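Local coordinates for acyl-CoA dehydrogenase domain protein Tcur3483 (Thermomonospora curvata, PDB 6WY9) that binds FAD and probably acts as an acyl-CoA dehydrogenase-type flavoenzyme that oxidises CH-CH groups of its substrate, at residues L119-T124 and E320-T325; K129-G134 and V240-G245; E277-W282 and R345-I350. All coordinates share one frame; numbering follows the deposited sequence.

Contact 1: residues L119-T124 and E320-T325; sequences LMKYGT and ENDELT
Lys-121 and Asp-322 carry the whole contact, which is electrostatic: NZ of Lys-121 lies 3.9 Å from OD2 of Asp-322, a long salt bridge without a hydrogen bond. The two side chains reach for each other from opposite directions across a wide gap, the CA atoms of Lys-121 and Asp-322 being 11.4 Å apart. The lysine reaches further than the aspartate. Its CG is anti to the backbone N (chi1 -173°), and the chain stays extended until a bend at the last torsion. Both residues are exposed, so the attraction is probably well screened by solvent.

In apolar packing on the lysine's own side, CG of Lys-121 lies 3.8 Å above the plane of the Tyr-122 ring, over its centre. That ring also touches Leu-253 and Thr-256 of helix 250-260.

Backbone geometry places both charges at helix ends. Gly-123 leaves the helical conformation just after Tyr-122, while Asp-322 takes positive phi (69°) in a Schellman motif that ends helix 292-321. The contact is thus a surface ion pair between two helix C-termini, joining the N-terminal and C-terminal helical parts of the acyl-CoA dehydrogenase fold.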
loop_
_atom_site.group_PDB
_atom_site.type_symbol
_atom_site.label_atom_id
_atom_site.label_comp_id
_atom_site.label_asym_id
_atom_site.label_seq_id
_atom_site.Cartn_x
_atom_site.Cartn_y
_atom_site.Cartn_z
ATOM N N LEU A 119 -26.640 -28.283 -9.678
ATOM C CA LEU A 119 -27.477 -29.430 -10.039
ATOM C C LEU A 119 -28.805 -28.988 -10.630
ATOM O O LEU A 119 -29.321 -29.618 -11.564
ATOM C CB LEU A 119 -27.737 -30.325 -8.829
ATOM C CG LEU A 119 -26.611 -31.251 -8.382
ATOM C CD1 LEU A 119 -26.952 -31.901 -7.036
ATOM C CD2 LEU A 119 -26.364 -32.311 -9.457
ATOM N N MET A 120 -29.412 -27.942 -10.066
ATOM C CA MET A 120 -30.699 -27.508 -10.604
ATOM C C MET A 120 -30.564 -27.116 -12.071
ATOM O O MET A 120 -31.530 -27.204 -12.836
ATOM C CB MET A 120 -31.274 -26.349 -9.772
ATOM C CG MET A 120 -31.362 -26.620 -8.268
ATOM S SD MET A 120 -31.937 -25.213 -7.263
ATOM C CE MET A 120 -31.079 -23.843 -8.038
ATOM N N LYS A 121 -29.366 -26.708 -12.478
ATOM C CA LYS A 121 -29.106 -26.243 -13.831
ATOM C C LYS A 121 -28.691 -27.377 -14.768
ATOM O O LYS A 121 -29.256 -27.529 -15.856
ATOM C CB LYS A 121 -28.030 -25.161 -13.779
ATOM C CG LYS A 121 -27.760 -24.463 -15.099
ATOM C CD LYS A 121 -26.592 -23.472 -14.946
ATOM C CE LYS A 121 -26.382 -22.672 -16.227
ATOM N NZ LYS A 121 -27.618 -21.948 -16.575
ATOM N N TYR A 122 -27.725 -28.194 -14.350
ATOM C CA TYR A 122 -27.113 -29.195 -15.214
ATOM C C TYR A 122 -27.477 -30.628 -14.849
ATOM O O TYR A 122 -26.981 -31.558 -15.488
ATOM C CB TYR A 122 -25.584 -29.030 -15.192
ATOM C CG TYR A 122 -25.115 -27.712 -15.765
ATOM C CD1 TYR A 122 -25.265 -27.435 -17.117
ATOM C CD2 TYR A 122 -24.536 -26.736 -14.955
ATOM C CE1 TYR A 122 -24.845 -26.239 -17.655
ATOM C CE2 TYR A 122 -24.108 -25.528 -15.485
ATOM C CZ TYR A 122 -24.266 -25.293 -16.841
ATOM O OH TYR A 122 -23.859 -24.105 -17.399
ATOM N N GLY A 123 -28.313 -30.842 -13.845
ATOM C CA GLY A 123 -28.614 -32.192 -13.419
ATOM C C GLY A 123 -29.706 -32.825 -14.258
ATOM O O GLY A 123 -30.557 -32.147 -14.823
ATOM N N THR A 124 -29.683 -34.152 -14.341
ATOM C CA THR A 124 -30.838 -34.829 -14.901
ATOM C C THR A 124 -32.002 -34.712 -13.931
ATOM O O THR A 124 -31.817 -34.495 -12.730
ATOM C CB THR A 124 -30.555 -36.306 -15.168
ATOM O OG1 THR A 124 -30.241 -36.959 -13.928
ATOM C CG2 THR A 124 -29.392 -36.450 -16.121
ATOM N N GLU A 320 -27.060 -14.242 -9.033
ATOM C CA GLU A 320 -28.380 -14.868 -9.022
ATOM C C GLU A 320 -29.206 -14.488 -10.249
ATOM O O GLU A 320 -30.255 -15.101 -10.483
ATOM C CB GLU A 320 -29.114 -14.533 -7.713
ATOM C CG GLU A 320 -28.275 -14.895 -6.460
ATOM C CD GLU A 320 -29.081 -14.863 -5.166
ATOM O OE1 GLU A 320 -30.318 -14.715 -5.262
ATOM O OE2 GLU A 320 -28.483 -14.974 -4.064
ATOM N N ASN A 321 -28.734 -13.533 -11.058
ATOM C CA ASN A 321 -29.378 -13.184 -12.319
ATOM C C ASN A 321 -28.699 -13.785 -13.545
ATOM O O ASN A 321 -29.208 -13.609 -14.657
ATOM C CB ASN A 321 -29.435 -11.664 -12.490
ATOM C CG ASN A 321 -30.611 -11.046 -11.789
ATOM O OD1 ASN A 321 -31.043 -11.528 -10.745
ATOM N ND2 ASN A 321 -31.141 -9.969 -12.356
ATOM N N ASP A 322 -27.563 -14.467 -13.388
ATOM C CA ASP A 322 -26.853 -15.042 -14.534
ATOM C C ASP A 322 -26.252 -13.944 -15.421
ATOM O O ASP A 322 -26.207 -14.078 -16.644
ATOM C CB ASP A 322 -27.782 -15.959 -15.345
ATOM C CG ASP A 322 -27.073 -17.193 -15.893
ATOM O OD1 ASP A 322 -25.841 -17.297 -15.725
ATOM O OD2 ASP A 322 -27.751 -18.064 -16.494
ATOM N N GLU A 323 -25.772 -12.855 -14.796
ATOM C CA GLU A 323 -25.261 -11.691 -15.512
ATOM C C GLU A 323 -23.936 -11.180 -14.955
ATOM O O GLU A 323 -23.513 -10.067 -15.286
ATOM C CB GLU A 323 -26.292 -10.562 -15.497
ATOM C CG GLU A 323 -27.566 -10.921 -16.225
ATOM C CD GLU A 323 -28.752 -10.074 -15.789
ATOM O OE1 GLU A 323 -29.462 -10.484 -14.851
ATOM O OE2 GLU A 323 -28.980 -8.995 -16.377
ATOM N N LEU A 324 -23.274 -11.942 -14.110
ATOM C CA LEU A 324 -22.001 -11.504 -13.583
ATOM C C LEU A 324 -20.923 -11.745 -14.636
ATOM O O LEU A 324 -20.841 -12.844 -15.203
ATOM C CB LEU A 324 -21.712 -12.262 -12.293
ATOM C CG LEU A 324 -20.366 -11.970 -11.685
ATOM C CD1 LEU A 324 -20.358 -10.566 -11.073
ATOM C CD2 LEU A 324 -20.044 -13.085 -10.685
ATOM N N THR A 325 -20.121 -10.717 -14.926
ATOM C CA THR A 325 -18.973 -10.918 -15.825
ATOM C C THR A 325 -17.775 -11.470 -15.076
ATOM O O THR A 325 -17.626 -11.293 -13.859
ATOM C CB THR A 325 -18.549 -9.629 -16.535
ATOM O OG1 THR A 325 -18.043 -8.649 -15.597
ATOM C CG2 THR A 325 -19.717 -9.055 -17.312
#

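Contact 2: residues K129-G134 and V240-G245; sequences KKYLPG and VSEVVG
Tyr-131 and Glu-242 both carry CG anti to the carbonyl carbon (chi1 -66° in each), which sends the phenol off helix 125-136 toward the 3-10 turn 240-242, while a further bend at chi2 of Glu-242 (-65°) turns its carboxylate toward the phenol oxygen. Lys-130 takes the other course: its CG is anti to the backbone N, and the chain runs out over one face of the tyrosine ring, with CG of Lys-130 3.7 Å above the centre of the Tyr-131 ring.

The modelled separation between the phenol oxygen of Tyr-131 and OE2 of Glu-242 is too short to be trusted, so the exact bonding there remains doubtful. As modelled, OE2 approaches the hydroxyl edge of the ring in its plane, and the two flat groups are turned 62° against each other. Lys-130 touches the same carboxylate through its aliphatic part, CE of Lys-130 lying 3.5 Å from OE1 of Glu-242, and the two side chains cross at about a right angle. The bend at the last torsion turns NZ of Lys-130 away from the carboxylate, to 4.7 Å from OE1 of Glu-242, and NZ makes a weak hydrogen bond to Tyr-186 instead.

Tyr-186 packs edge-to-face with Tyr-131, and Gln-127 hydrogen-bonds the carbonyls of Ser-241 and Val-243. The contact therefore joins a helix of the N-terminal domain to the 3-10 turn 240-242 leading into edge strand 243-244. Its chemistry is that of a phenol and a carboxylate brought together beside a lysine, whose positive charge would probably help to stabilise the glutamate as an anion.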
loop_
_atom_site.group_PDB
_atom_site.type_symbol
_atom_site.label_atom_id
_atom_site.label_comp_id
_atom_site.label_asym_id
_atom_site.label_seq_id
_atom_site.Cartn_x
_atom_site.Cartn_y
_atom_site.Cartn_z
ATOM N N LYS A 129 -33.744 -35.577 -8.273
ATOM C CA LYS A 129 -34.616 -36.280 -7.343
ATOM C C LYS A 129 -33.817 -37.020 -6.274
ATOM O O LYS A 129 -34.246 -37.090 -5.115
ATOM C CB LYS A 129 -35.533 -37.239 -8.111
ATOM C CG LYS A 129 -36.384 -36.577 -9.209
ATOM C CD LYS A 129 -37.367 -35.521 -8.686
ATOM C CE LYS A 129 -36.784 -34.099 -8.805
ATOM N NZ LYS A 129 -37.573 -33.041 -8.092
ATOM N N LYS A 130 -32.651 -37.553 -6.632
ATOM C CA LYS A 130 -31.853 -38.300 -5.665
ATOM C C LYS A 130 -31.203 -37.396 -4.620
ATOM O O LYS A 130 -31.053 -37.809 -3.464
ATOM C CB LYS A 130 -30.787 -39.111 -6.411
ATOM C CG LYS A 130 -29.711 -39.794 -5.566
ATOM C CD LYS A 130 -29.042 -40.928 -6.391
ATOM C CE LYS A 130 -27.650 -41.351 -5.883
ATOM N NZ LYS A 130 -27.635 -42.027 -4.546
ATOM N N TYR A 131 -30.798 -36.179 -5.002
ATOM C CA TYR A 131 -29.920 -35.348 -4.179
ATOM C C TYR A 131 -30.616 -34.136 -3.579
ATOM O O TYR A 131 -30.425 -33.852 -2.395
ATOM C CB TYR A 131 -28.683 -34.882 -4.983
ATOM C CG TYR A 131 -27.782 -36.036 -5.373
ATOM C CD1 TYR A 131 -26.979 -36.671 -4.431
ATOM C CD2 TYR A 131 -27.783 -36.530 -6.674
ATOM C CE1 TYR A 131 -26.191 -37.754 -4.779
ATOM C CE2 TYR A 131 -26.995 -37.616 -7.035
ATOM C CZ TYR A 131 -26.204 -38.220 -6.086
ATOM O OH TYR A 131 -25.440 -39.293 -6.454
ATOM N N LEU A 132 -31.398 -33.393 -4.360
ATOM C CA LEU A 132 -31.881 -32.110 -3.859
ATOM C C LEU A 132 -32.748 -32.256 -2.618
ATOM O O LEU A 132 -32.560 -31.465 -1.677
ATOM C CB LEU A 132 -32.629 -31.351 -4.958
ATOM C CG LEU A 132 -31.737 -30.881 -6.106
ATOM C CD1 LEU A 132 -32.514 -29.898 -6.960
ATOM C CD2 LEU A 132 -30.473 -30.245 -5.575
ATOM N N PRO A 133 -33.653 -33.233 -2.516
ATOM C CA PRO A 133 -34.487 -33.298 -1.302
ATOM C C PRO A 133 -33.662 -33.522 -0.043
ATOM O O PRO A 133 -33.926 -32.892 0.993
ATOM C CB PRO A 133 -35.449 -34.467 -1.591
ATOM C CG PRO A 133 -35.385 -34.670 -3.089
ATOM C CD PRO A 133 -33.962 -34.335 -3.454
ATOM N N GLY A 134 -32.654 -34.393 -0.111
ATOM C CA GLY A 134 -31.825 -34.658 1.049
ATOM C C GLY A 134 -30.921 -33.498 1.376
ATOM O O GLY A 134 -30.602 -33.261 2.546
ATOM N N VAL A 240 -22.287 -44.826 -14.292
ATOM C CA VAL A 240 -22.121 -43.734 -15.251
ATOM C C VAL A 240 -23.216 -42.679 -15.121
ATOM O O VAL A 240 -22.992 -41.518 -15.481
ATOM C CB VAL A 240 -22.044 -44.288 -16.698
ATOM C CG1 VAL A 240 -22.452 -43.236 -17.724
ATOM C CG2 VAL A 240 -20.631 -44.765 -17.003
ATOM N N SER A 241 -24.389 -43.033 -14.585
ATOM C CA SER A 241 -25.426 -42.029 -14.357
ATOM C C SER A 241 -25.031 -40.973 -13.311
ATOM O O SER A 241 -25.722 -39.953 -13.188
ATOM C CB SER A 241 -26.710 -42.710 -13.920
ATOM O OG SER A 241 -26.429 -43.552 -12.825
ATOM N N GLU A 242 -23.981 -41.204 -12.531
ATOM C CA GLU A 242 -23.516 -40.253 -11.524
ATOM C C GLU A 242 -22.596 -39.158 -12.097
ATOM O O GLU A 242 -22.022 -38.382 -11.328
ATOM C CB GLU A 242 -22.798 -41.004 -10.398
ATOM C CG GLU A 242 -23.704 -41.905 -9.592
ATOM C CD GLU A 242 -24.759 -41.121 -8.838
ATOM O OE1 GLU A 242 -25.959 -41.454 -8.916
ATOM O OE2 GLU A 242 -24.375 -40.152 -8.164
ATOM N N VAL A 243 -22.451 -39.073 -13.415
ATOM C CA VAL A 243 -21.790 -37.939 -14.053
ATOM C C VAL A 243 -22.784 -36.793 -14.162
ATOM O O VAL A 243 -23.889 -36.967 -14.687
ATOM C CB VAL A 243 -21.269 -38.332 -15.447
ATOM C CG1 VAL A 243 -20.764 -37.084 -16.201
ATOM C CG2 VAL A 243 -20.188 -39.399 -15.335
ATOM N N VAL A 244 -22.408 -35.621 -13.692
ATOM C CA VAL A 244 -23.291 -34.467 -13.792
ATOM C C VAL A 244 -22.974 -33.729 -15.084
ATOM O O VAL A 244 -21.817 -33.407 -15.350
ATOM C CB VAL A 244 -23.138 -33.539 -12.576
ATOM C CG1 VAL A 244 -24.282 -32.539 -12.544
ATOM C CG2 VAL A 244 -23.083 -34.346 -11.297
ATOM N N GLY A 245 -23.998 -33.409 -15.867
ATOM C CA GLY A 245 -23.735 -32.724 -17.116
ATOM C C GLY A 245 -23.330 -33.742 -18.170
ATOM O O GLY A 245 -23.656 -34.922 -18.067
#

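Contact 3: residues E277-W282 and R345-I350; sequences EDVVAW and RTLTGI
Val-279 meets Leu-347 and Ile-350 in a mainly apolar contact between helices 263-286 and 326-350. The two segments run nearly parallel, 17° apart, with a closest axis approach of 10.8 Å, and side chains meet between them.

The rotamer of Val-279 divides its work. With CG1 anti to the backbone N (chi1 172°), that methyl lies 3.7 Å from CG2 of Ile-350 and also meets CD2 of Leu-347. The other methyl, CG2 of Val-279, is more loosely placed, 4.2 Å from CD1 and CD2 of Leu-347. The branch point takes part as well, CB of Val-279 being 3.9 Å from CD2 of Leu-347. Leu-347 does not start out aimed at the valine; its CG is anti to the carbonyl carbon and chi2 (178°) extends CD1, while CD2 is the methyl that turns onto the valine. Ile-350 uses its short branch: CG2 is the atom that meets the valine. Both pairs cross at a slant.

One turn beyond Val-279, the indole of Trp-282 reaches toward the end of helix 326-350. Here it presents an edge to the backbone, with CZ3 of Trp-282 3.5 Å from the carbonyl O of Ile-350, which lies near the ring plane. The same CZ3 is 4.3 Å from CG2 of Ile-350, a looser apolar touch.

Ile-370 of helix 369-380 packs on Val-279 and Leu-347, and Leu-298 of helix 292-321 on Ile-350, so the contact belongs to the C-terminal helical bundle. No hydrogen bond crosses between the segments: cohesion comes from close-packed methyl groups, supplemented by an aromatic edge whose weakly positive C-H groups face a carbonyl oxygen.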
loop_
_atom_site.group_PDB
_atom_site.type_symbol
_atom_site.label_atom_id
_atom_site.label_comp_id
_atom_site.label_asym_id
_atom_site.label_seq_id
_atom_site.Cartn_x
_atom_site.Cartn_y
_atom_site.Cartn_z
ATOM N N GLU A 277 -17.616 -3.397 14.061
ATOM C CA GLU A 277 -18.521 -2.731 14.987
ATOM C C GLU A 277 -18.228 -3.096 16.433
ATOM O O GLU A 277 -18.315 -2.238 17.325
ATOM C CB GLU A 277 -19.966 -3.090 14.679
ATOM C CG GLU A 277 -20.476 -2.565 13.382
ATOM C CD GLU A 277 -21.906 -3.016 13.171
ATOM O OE1 GLU A 277 -22.204 -4.226 13.316
ATOM O OE2 GLU A 277 -22.742 -2.140 12.926
ATOM N N ASP A 278 -17.971 -4.379 16.704
ATOM C CA ASP A 278 -17.722 -4.779 18.079
ATOM C C ASP A 278 -16.448 -4.137 18.603
ATOM O O ASP A 278 -16.368 -3.763 19.783
ATOM C CB ASP A 278 -17.614 -6.294 18.177
ATOM C CG ASP A 278 -18.920 -7.000 17.883
ATOM O OD1 ASP A 278 -20.023 -6.403 17.982
ATOM O OD2 ASP A 278 -18.811 -8.194 17.541
ATOM N N VAL A 279 -15.429 -4.018 17.744
ATOM C CA VAL A 279 -14.190 -3.376 18.160
ATOM C C VAL A 279 -14.421 -1.895 18.448
ATOM O O VAL A 279 -13.894 -1.369 19.439
ATOM C CB VAL A 279 -13.072 -3.597 17.124
ATOM C CG1 VAL A 279 -11.849 -2.738 17.510
ATOM C CG2 VAL A 279 -12.665 -5.111 17.121
ATOM N N VAL A 280 -15.205 -1.194 17.605
ATOM C CA VAL A 280 -15.566 0.196 17.917
ATOM C C VAL A 280 -16.147 0.299 19.326
ATOM O O VAL A 280 -15.739 1.156 20.121
ATOM C CB VAL A 280 -16.541 0.779 16.868
ATOM C CG1 VAL A 280 -17.001 2.219 17.270
ATOM C CG2 VAL A 280 -15.870 0.859 15.510
ATOM N N ALA A 281 -17.127 -0.557 19.651
ATOM C CA ALA A 281 -17.772 -0.495 20.969
ATOM C C ALA A 281 -16.773 -0.777 22.090
ATOM O O ALA A 281 -16.770 -0.098 23.129
ATOM C CB ALA A 281 -18.937 -1.502 21.048
ATOM N N TRP A 282 -15.935 -1.802 21.899
ATOM C CA TRP A 282 -14.916 -2.157 22.882
ATOM C C TRP A 282 -13.949 -1.002 23.131
ATOM O O TRP A 282 -13.634 -0.683 24.290
ATOM C CB TRP A 282 -14.167 -3.396 22.386
ATOM C CG TRP A 282 -12.952 -3.826 23.173
ATOM C CD1 TRP A 282 -12.911 -4.695 24.249
ATOM C CD2 TRP A 282 -11.609 -3.441 22.914
ATOM N NE1 TRP A 282 -11.607 -4.850 24.658
ATOM C CE2 TRP A 282 -10.792 -4.101 23.851
ATOM C CE3 TRP A 282 -11.012 -2.581 21.983
ATOM C CZ2 TRP A 282 -9.390 -3.941 23.878
ATOM C CZ3 TRP A 282 -9.639 -2.424 22.005
ATOM C CH2 TRP A 282 -8.840 -3.099 22.948
ATOM N N ARG A 345 -5.777 -7.338 10.085
ATOM C CA ARG A 345 -4.519 -6.771 10.582
ATOM C C ARG A 345 -4.796 -5.548 11.422
ATOM O O ARG A 345 -4.225 -5.366 12.499
ATOM C CB ARG A 345 -3.595 -6.345 9.427
ATOM C CG ARG A 345 -2.914 -7.486 8.654
ATOM C CD ARG A 345 -2.170 -6.908 7.419
ATOM N NE ARG A 345 -1.122 -5.934 7.786
ATOM C CZ ARG A 345 -0.031 -5.760 7.052
ATOM N NH1 ARG A 345 0.149 -6.496 5.964
ATOM N NH2 ARG A 345 0.874 -4.867 7.381
ATOM N N THR A 346 -5.684 -4.690 10.919
ATOM C CA THR A 346 -5.890 -3.377 11.503
ATOM C C THR A 346 -6.601 -3.479 12.850
ATOM O O THR A 346 -6.186 -2.842 13.815
ATOM C CB THR A 346 -6.683 -2.498 10.526
ATOM O OG1 THR A 346 -5.978 -2.396 9.285
ATOM C CG2 THR A 346 -6.874 -1.096 11.121
ATOM N N LEU A 347 -7.664 -4.299 12.934
ATOM C CA LEU A 347 -8.383 -4.492 14.191
ATOM C C LEU A 347 -7.507 -5.166 15.237
ATOM O O LEU A 347 -7.632 -4.852 16.430
ATOM C CB LEU A 347 -9.679 -5.323 14.010
ATOM C CG LEU A 347 -10.793 -4.683 13.143
ATOM C CD1 LEU A 347 -12.022 -5.641 13.008
ATOM C CD2 LEU A 347 -11.253 -3.241 13.652
ATOM N N THR A 348 -6.638 -6.097 14.823
ATOM C CA THR A 348 -5.692 -6.688 15.757
ATOM C C THR A 348 -4.814 -5.600 16.403
ATOM O O THR A 348 -4.575 -5.613 17.621
ATOM C CB THR A 348 -4.823 -7.748 15.031
ATOM O OG1 THR A 348 -5.639 -8.872 14.676
ATOM C CG2 THR A 348 -3.702 -8.261 15.959
ATOM N N GLY A 349 -4.278 -4.688 15.592
ATOM C CA GLY A 349 -3.511 -3.583 16.158
ATOM C C GLY A 349 -4.318 -2.782 17.171
ATOM O O GLY A 349 -3.824 -2.455 18.254
ATOM N N ILE A 350 -5.582 -2.484 16.846
ATOM C CA ILE A 350 -6.410 -1.683 17.759
ATOM C C ILE A 350 -6.625 -2.402 19.079
ATOM O O ILE A 350 -6.749 -1.768 20.141
ATOM C CB ILE A 350 -7.755 -1.329 17.088
ATOM C CG1 ILE A 350 -7.479 -0.356 15.905
ATOM C CG2 ILE A 350 -8.755 -0.763 18.155
ATOM C CD1 ILE A 350 -8.763 -0.136 14.940
#

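How the contacts relate
Contact 3 is buried, contact 2 partly so, and contact 1 lies on the surface; polarity falls in the reverse order, from the long ion pair of contact 1 through a mixed carboxylate, phenol and lysine cluster to the apolar helix packing of contact 3. Contacts 1 and 2 adjoin: helices 109-122 and 125-136 are consecutive, and Met-120 packs on Leu-132 while Leu-119 touches Tyr-131 and Val-244. Together they tie the N-terminal helices to the C-terminal helices and to the beta domain. Contact 3 lies on the opposite side of the chain's centre, about 38 Å from contact 1 between centres, yet its two helices flank in sequence helix 292-321, which ends at contact 1.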